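Local coordinates for bacterioferritin (Rhodobacter capsulatus, PDB 1JGC), which stores iron as one of 24 subunits of a heme-containing shell, probably oxidising ferrous iron with dioxygen at a ferroxidase centre and laying down the mineral inside, at residues 96-99 / 100-104; 30-33 / 34-37. All blocks are in the same frame, centred on the assembly; numbering follows the deposited sequence.

Contact 1: 96-99 / 100-104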
ATOM      1  N   ASP A  96      51.117   7.670  24.389  1.00 32.25           N
ATOM      2  CA  ASP A  96      51.345   7.043  25.683  1.00 32.77           C
ATOM      3  C   ASP A  96      50.561   5.741  25.753  1.00 33.49           C
ATOM      4  O   ASP A  96      51.090   4.715  26.197  1.00 34.92           O
ATOM      5  CB  ASP A  96      50.903   7.952  26.827  1.00 33.21           C
ATOM      6  CG  ASP A  96      51.806   9.149  26.997  1.00 35.68           C
ATOM      7  OD1 ASP A  96      52.915   9.145  26.399  1.00 35.98           O
ATOM      8  OD2 ASP A  96      51.413  10.087  27.737  1.00 35.83           O
ATOM      9  N   ALA A  97      49.301   5.776  25.314  1.00 32.42           N
ATOM     10  CA  ALA A  97      48.458   4.580  25.334  1.00 31.68           C
ATOM     11  C   ALA A  97      49.051   3.474  24.458  1.00 30.65           C
ATOM     12  O   ALA A  97      49.129   2.323  24.883  1.00 30.96           O
ATOM     13  CB  ALA A  97      47.027   4.916  24.878  1.00 30.85           C
ATOM     14  N   LEU A  98      49.472   3.809  23.243  1.00 29.59           N
ATOM     15  CA  LEU A  98      50.058   2.794  22.367  1.00 30.34           C
ATOM     16  C   LEU A  98      51.287   2.149  23.016  1.00 30.54           C
ATOM     17  O   LEU A  98      51.498   0.932  22.937  1.00 30.02           O
ATOM     18  CB  LEU A  98      50.447   3.408  21.018  1.00 29.36           C
ATOM     19  CG  LEU A  98      49.325   3.550  19.991  1.00 30.30           C
ATOM     20  CD1 LEU A  98      49.811   4.406  18.832  1.00 31.37           C
ATOM     21  CD2 LEU A  98      48.902   2.179  19.494  1.00 28.21           C
ATOM     22  N   LYS A  99      52.094   2.981  23.658  1.00 30.57           N
ATOM     23  CA  LYS A  99      53.299   2.516  24.325  1.00 30.73           C
ATOM     24  C   LYS A  99      52.892   1.459  25.339  1.00 28.96           C
ATOM     25  O   LYS A  99      53.424   0.349  25.349  1.00 29.07           O
ATOM     26  CB  LYS A  99      53.975   3.698  25.026  1.00 32.54           C
ATOM     27  CG  LYS A  99      55.278   3.378  25.711  1.00 36.43           C
ATOM     28  CD  LYS A  99      55.897   4.646  26.305  1.00 39.34           C
ATOM     29  CE  LYS A  99      57.247   4.360  26.984  1.00 40.33           C
ATOM     30  NZ  LYS A  99      57.139   3.474  28.193  1.00 40.34           N
ATOM     31  N   LEU A 100      51.923   1.807  26.177  1.00 27.16           N
ATOM     32  CA  LEU A 100      51.440   0.896  27.201  1.00 26.48           C
ATOM     33  C   LEU A 100      50.833  -0.380  26.641  1.00 27.07           C
ATOM     34  O   LEU A 100      51.064  -1.466  27.179  1.00 27.42           O
ATOM     35  CB  LEU A 100      50.409   1.597  28.083  1.00 25.57           C
ATOM     36  CG  LEU A 100      49.618   0.693  29.036  1.00 25.25           C
ATOM     37  CD1 LEU A 100      50.568   0.008  29.995  1.00 23.39           C
ATOM     38  CD2 LEU A 100      48.592   1.519  29.797  1.00 24.31           C
ATOM     39  N   TYR A 101      50.054  -0.254  25.566  1.00 26.36           N
ATOM     40  CA  TYR A 101      49.401  -1.421  24.977  1.00 25.74           C
ATOM     41  C   TYR A 101      50.369  -2.393  24.325  1.00 26.19           C
ATOM     42  O   TYR A 101      50.172  -3.603  24.405  1.00 27.04           O
ATOM     43  CB  TYR A 101      48.348  -1.007  23.944  1.00 25.49           C
ATOM     44  CG  TYR A 101      47.221  -0.152  24.478  1.00 24.81           C
ATOM     45  CD1 TYR A 101      46.859  -0.181  25.824  1.00 25.02           C
ATOM     46  CD2 TYR A 101      46.493   0.673  23.622  1.00 26.78           C
ATOM     47  CE1 TYR A 101      45.798   0.593  26.302  1.00 25.24           C
ATOM     48  CE2 TYR A 101      45.429   1.449  24.085  1.00 25.77           C
ATOM     49  CZ  TYR A 101      45.089   1.402  25.421  1.00 25.87           C
ATOM     50  OH  TYR A 101      44.029   2.157  25.860  1.00 27.66           O
ATOM     51  N   ARG A 102      51.405  -1.875  23.675  1.00 26.07           N
ATOM     52  CA  ARG A 102      52.388  -2.738  23.027  1.00 27.53           C
ATOM     53  C   ARG A 102      53.150  -3.561  24.070  1.00 28.82           C
ATOM     54  O   ARG A 102      53.534  -4.718  23.838  1.00 28.75           O
ATOM     55  CB  ARG A 102      53.353  -1.891  22.206  1.00 26.70           C
ATOM     56  CG  ARG A 102      52.668  -1.226  21.036  1.00 28.16           C
ATOM     57  CD  ARG A 102      53.592  -0.373  20.209  1.00 28.03           C
ATOM     58  NE  ARG A 102      52.931   0.017  18.969  1.00 31.73           N
ATOM     59  CZ  ARG A 102      52.919   1.255  18.483  1.00 33.22           C
ATOM     60  NH1 ARG A 102      53.539   2.229  19.131  1.00 34.70           N
ATOM     61  NH2 ARG A 102      52.278   1.525  17.350  1.00 34.39           N
ATOM     62  N   GLU A 103      53.333  -2.950  25.233  1.00 29.58           N
ATOM     63  CA  GLU A 103      54.029  -3.558  26.353  1.00 30.07           C
ATOM     64  C   GLU A 103      53.153  -4.670  26.939  1.00 29.80           C
ATOM     65  O   GLU A 103      53.583  -5.819  27.080  1.00 29.21           O
ATOM     66  CB  GLU A 103      54.277  -2.474  27.388  1.00 32.24           C
ATOM     67  CG  GLU A 103      55.424  -2.703  28.323  1.00 36.78           C
ATOM     68  CD  GLU A 103      55.591  -1.530  29.285  1.00 39.88           C
ATOM     69  OE1 GLU A 103      55.704  -0.369  28.796  1.00 40.64           O
ATOM     70  OE2 GLU A 103      55.601  -1.782  30.517  1.00 39.50           O
ATOM     71  N   ALA A 104      51.913  -4.318  27.275  1.00 28.51           N
ATOM     72  CA  ALA A 104      50.976  -5.283  27.836  1.00 27.60           C
ATOM     73  C   ALA A 104      50.803  -6.430  26.852  1.00 26.84           C
ATOM     74  O   ALA A 104      50.828  -7.600  27.223  1.00 27.18           O
ATOM     75  CB  ALA A 104      49.628  -4.617  28.104  1.00 26.90           C
TER
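The phenol ring of Tyr101 lies flat against the preceding turn of its own helix, with the carbonyl oxygen of Ala97 over one face, 3.1 Å above the ring plane and offset toward the rim on the CG side. Farther out along the same ring, Ala97 CB meets CE2 at 3.9 Å. A second flat group, the guanidinium of Arg102, takes Leu98 CB over one face, and NH1 is the nearest nitrogen at 3.8 Å. Arg102 reaches there because its CG stands anti to the carbonyl carbon (chi1 -66°) and the chain then runs extended to NE, back along the helix. Its NH2 continues to a salt bridge with Glu128. Lys99 and Glu103 run side by side on the exposed flank, but NZ and OE1 stay 4.1 Å apart, too far for a salt bridge. Beneath these side chains Tyr101 N bonds to Ala97 O at 2.8 Å. Tyr101 OH and Glu127, an iron-binding residue of the ferroxidase centre, metal-free in this structure, share a weak hydrogen bond. Within the four-helix bundle, Ala97 and Tyr101 pack on helix 5-34 at Ser17 and Ala14, while Leu98 and Tyr101 meet helix 114-144 at Val131 and Ile124.

Contact 2: 30-33 / 34-37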
ATOM      1  N   ARG A  30      33.255  19.583  24.801  1.00 19.98           N
ATOM      2  CA  ARG A  30      32.587  20.722  25.400  1.00 21.33           C
ATOM      3  C   ARG A  30      33.286  22.036  25.088  1.00 21.83           C
ATOM      4  O   ARG A  30      32.648  23.022  24.723  1.00 22.36           O
ATOM      5  CB  ARG A  30      32.472  20.516  26.910  1.00 21.32           C
ATOM      6  CG  ARG A  30      31.228  19.753  27.290  1.00 22.03           C
ATOM      7  CD  ARG A  30      30.039  20.559  26.844  1.00 22.64           C
ATOM      8  NE  ARG A  30      28.799  19.802  26.794  1.00 22.97           N
ATOM      9  CZ  ARG A  30      27.738  20.184  26.091  1.00 22.71           C
ATOM     10  NH1 ARG A  30      27.777  21.302  25.387  1.00 20.85           N
ATOM     11  NH2 ARG A  30      26.638  19.450  26.093  1.00 22.69           N
ATOM     12  N   LEU A  31      34.603  22.039  25.231  1.00 22.55           N
ATOM     13  CA  LEU A  31      35.410  23.214  24.947  1.00 23.21           C
ATOM     14  C   LEU A  31      35.223  23.643  23.484  1.00 24.29           C
ATOM     15  O   LEU A  31      34.930  24.802  23.195  1.00 24.99           O
ATOM     16  CB  LEU A  31      36.879  22.881  25.214  1.00 22.47           C
ATOM     17  CG  LEU A  31      37.698  23.609  26.290  1.00 21.43           C
ATOM     18  CD1 LEU A  31      36.835  24.383  27.270  1.00 19.62           C
ATOM     19  CD2 LEU A  31      38.524  22.566  26.997  1.00 19.66           C
ATOM     20  N   GLN A  32      35.395  22.701  22.562  1.00 24.39           N
ATOM     21  CA  GLN A  32      35.241  22.995  21.141  1.00 25.40           C
ATOM     22  C   GLN A  32      33.828  23.479  20.806  1.00 26.27           C
ATOM     23  O   GLN A  32      33.635  24.300  19.912  1.00 26.50           O
ATOM     24  CB  GLN A  32      35.594  21.750  20.318  1.00 24.02           C
ATOM     25  CG  GLN A  32      37.051  21.362  20.473  1.00 22.76           C
ATOM     26  CD  GLN A  32      37.346  19.926  20.094  1.00 22.82           C
ATOM     27  OE1 GLN A  32      36.445  19.095  20.003  1.00 22.57           O
ATOM     28  NE2 GLN A  32      38.623  19.624  19.891  1.00 21.61           N
ATOM     29  N   GLU A  33      32.843  22.973  21.533  1.00 26.93           N
ATOM     30  CA  GLU A  33      31.468  23.369  21.297  1.00 28.34           C
ATOM     31  C   GLU A  33      31.298  24.844  21.662  1.00 27.93           C
ATOM     32  O   GLU A  33      30.672  25.607  20.924  1.00 27.88           O
ATOM     33  CB  GLU A  33      30.521  22.509  22.134  1.00 29.90           C
ATOM     34  CG  GLU A  33      29.070  22.617  21.721  1.00 33.40           C
ATOM     35  CD  GLU A  33      28.825  22.013  20.349  1.00 36.79           C
ATOM     36  OE1 GLU A  33      29.146  20.814  20.151  1.00 38.56           O
ATOM     37  OE2 GLU A  33      28.307  22.728  19.462  1.00 38.98           O
ATOM     38  N   ASP A  34      31.862  25.243  22.798  1.00 28.25           N
ATOM     39  CA  ASP A  34      31.768  26.630  23.259  1.00 27.81           C
ATOM     40  C   ASP A  34      32.562  27.588  22.355  1.00 27.28           C
ATOM     41  O   ASP A  34      32.263  28.786  22.308  1.00 27.33           O
ATOM     42  CB  ASP A  34      32.245  26.734  24.718  1.00 28.93           C
ATOM     43  CG  ASP A  34      32.051  28.134  25.307  1.00 31.95           C
ATOM     44  OD1 ASP A  34      30.934  28.700  25.194  1.00 34.17           O
ATOM     45  OD2 ASP A  34      33.017  28.669  25.899  1.00 33.32           O
ATOM     46  N   TRP A  35      33.560  27.061  21.637  1.00 25.00           N
ATOM     47  CA  TRP A  35      34.358  27.878  20.722  1.00 23.70           C
ATOM     48  C   TRP A  35      33.613  28.069  19.409  1.00 23.30           C
ATOM     49  O   TRP A  35      34.001  28.886  18.573  1.00 23.29           O
ATOM     50  CB  TRP A  35      35.722  27.234  20.432  1.00 23.65           C
ATOM     51  CG  TRP A  35      36.663  27.234  21.605  1.00 25.00           C
ATOM     52  CD1 TRP A  35      36.679  28.127  22.641  1.00 25.11           C
ATOM     53  CD2 TRP A  35      37.717  26.294  21.873  1.00 24.99           C
ATOM     54  NE1 TRP A  35      37.668  27.797  23.536  1.00 25.29           N
ATOM     55  CE2 TRP A  35      38.320  26.678  23.089  1.00 24.69           C
ATOM     56  CE3 TRP A  35      38.206  25.164  21.203  1.00 26.37           C
ATOM     57  CZ2 TRP A  35      39.385  25.972  23.652  1.00 24.05           C
ATOM     58  CZ3 TRP A  35      39.270  24.459  21.766  1.00 24.82           C
ATOM     59  CH2 TRP A  35      39.844  24.869  22.977  1.00 24.89           C
ATOM     60  N   GLY A  36      32.541  27.306  19.228  1.00 23.20           N
ATOM     61  CA  GLY A  36      31.763  27.411  18.012  1.00 22.30           C
ATOM     62  C   GLY A  36      32.263  26.487  16.924  1.00 22.50           C
ATOM     63  O   GLY A  36      31.869  26.611  15.765  1.00 24.97           O
ATOM     64  N   LEU A  37      33.135  25.556  17.287  1.00 21.15           N
ATOM     65  CA  LEU A  37      33.677  24.604  16.323  1.00 20.70           C
ATOM     66  C   LEU A  37      32.913  23.284  16.452  1.00 20.82           C
ATOM     67  O   LEU A  37      33.483  22.251  16.791  1.00 20.71           O
ATOM     68  CB  LEU A  37      35.168  24.385  16.596  1.00 18.86           C
ATOM     69  CG  LEU A  37      35.997  25.674  16.692  1.00 19.33           C
ATOM     70  CD1 LEU A  37      37.465  25.332  16.895  1.00 17.84           C
ATOM     71  CD2 LEU A  37      35.825  26.493  15.427  1.00 19.01           C
TER
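Between Gln32 and Leu37 the helix ends in a Schellman motif: Gly36 turns to positive phi (89°), Leu37 N reaches back to Gln32 O at 3.0 Å, and Gly36 N, lying well above the Glu33 carbonyl plane, to Glu33 O at 3.0 Å. Trp35 then folds its indole back over the last turn. With CG anti to the carbonyl carbon (chi1 -70°), one face of the ring comes to rest on Leu31 O, which sits 3.3 Å above its plane. The benzo end is touched by two side chains: Leu31 CG approaches CZ2 at 3.9 Å, and the aliphatic CG of Gln32 lies 4.0 Å from CZ3. Leu37 adds its CB against Gln32 O, 3.7 Å away, and occupies the N-cap position of helix 38-64. Arg143 of a neighbouring subunit makes a cation-pi contact with Trp35, and Arg30 forms a salt bridge with Asp56 of another subunit. Gln32 O accepts from Leu37 N and, weakly, from Trp35 N, and Glu33 O from Gly36 N, which gives these last-turn carbonyls partners as the chain leaves the helix, while the indole joins an apolar patch to a cationic partner at a subunit interface.

How the contacts relate
Both contacts show an aromatic residue laid over the carbonyl oxygen four positions earlier, yet the setting differs. Contact 1 lies mid-helix, its centre about 12 Å from the centre of the chain, and its tyrosine faces the bundle interior beside iron-binding residues of the metal-free ferroxidase site; the outer flank of the helix, with Lys99 and Glu103, is charged and exposed. Contact 2, its centre about 19 Å from the chain's centre and on the opposite side, lies where helix 5-34 gives way to a turn, and its tryptophan meets an arginine of a neighbouring subunit. Helix 5-34 is common to them: it supplies 30-33 and packs against 96-104. Regular i to i+4 bonding serves contact 1; in contact 2 two such bonds precede the Schellman capping bonds.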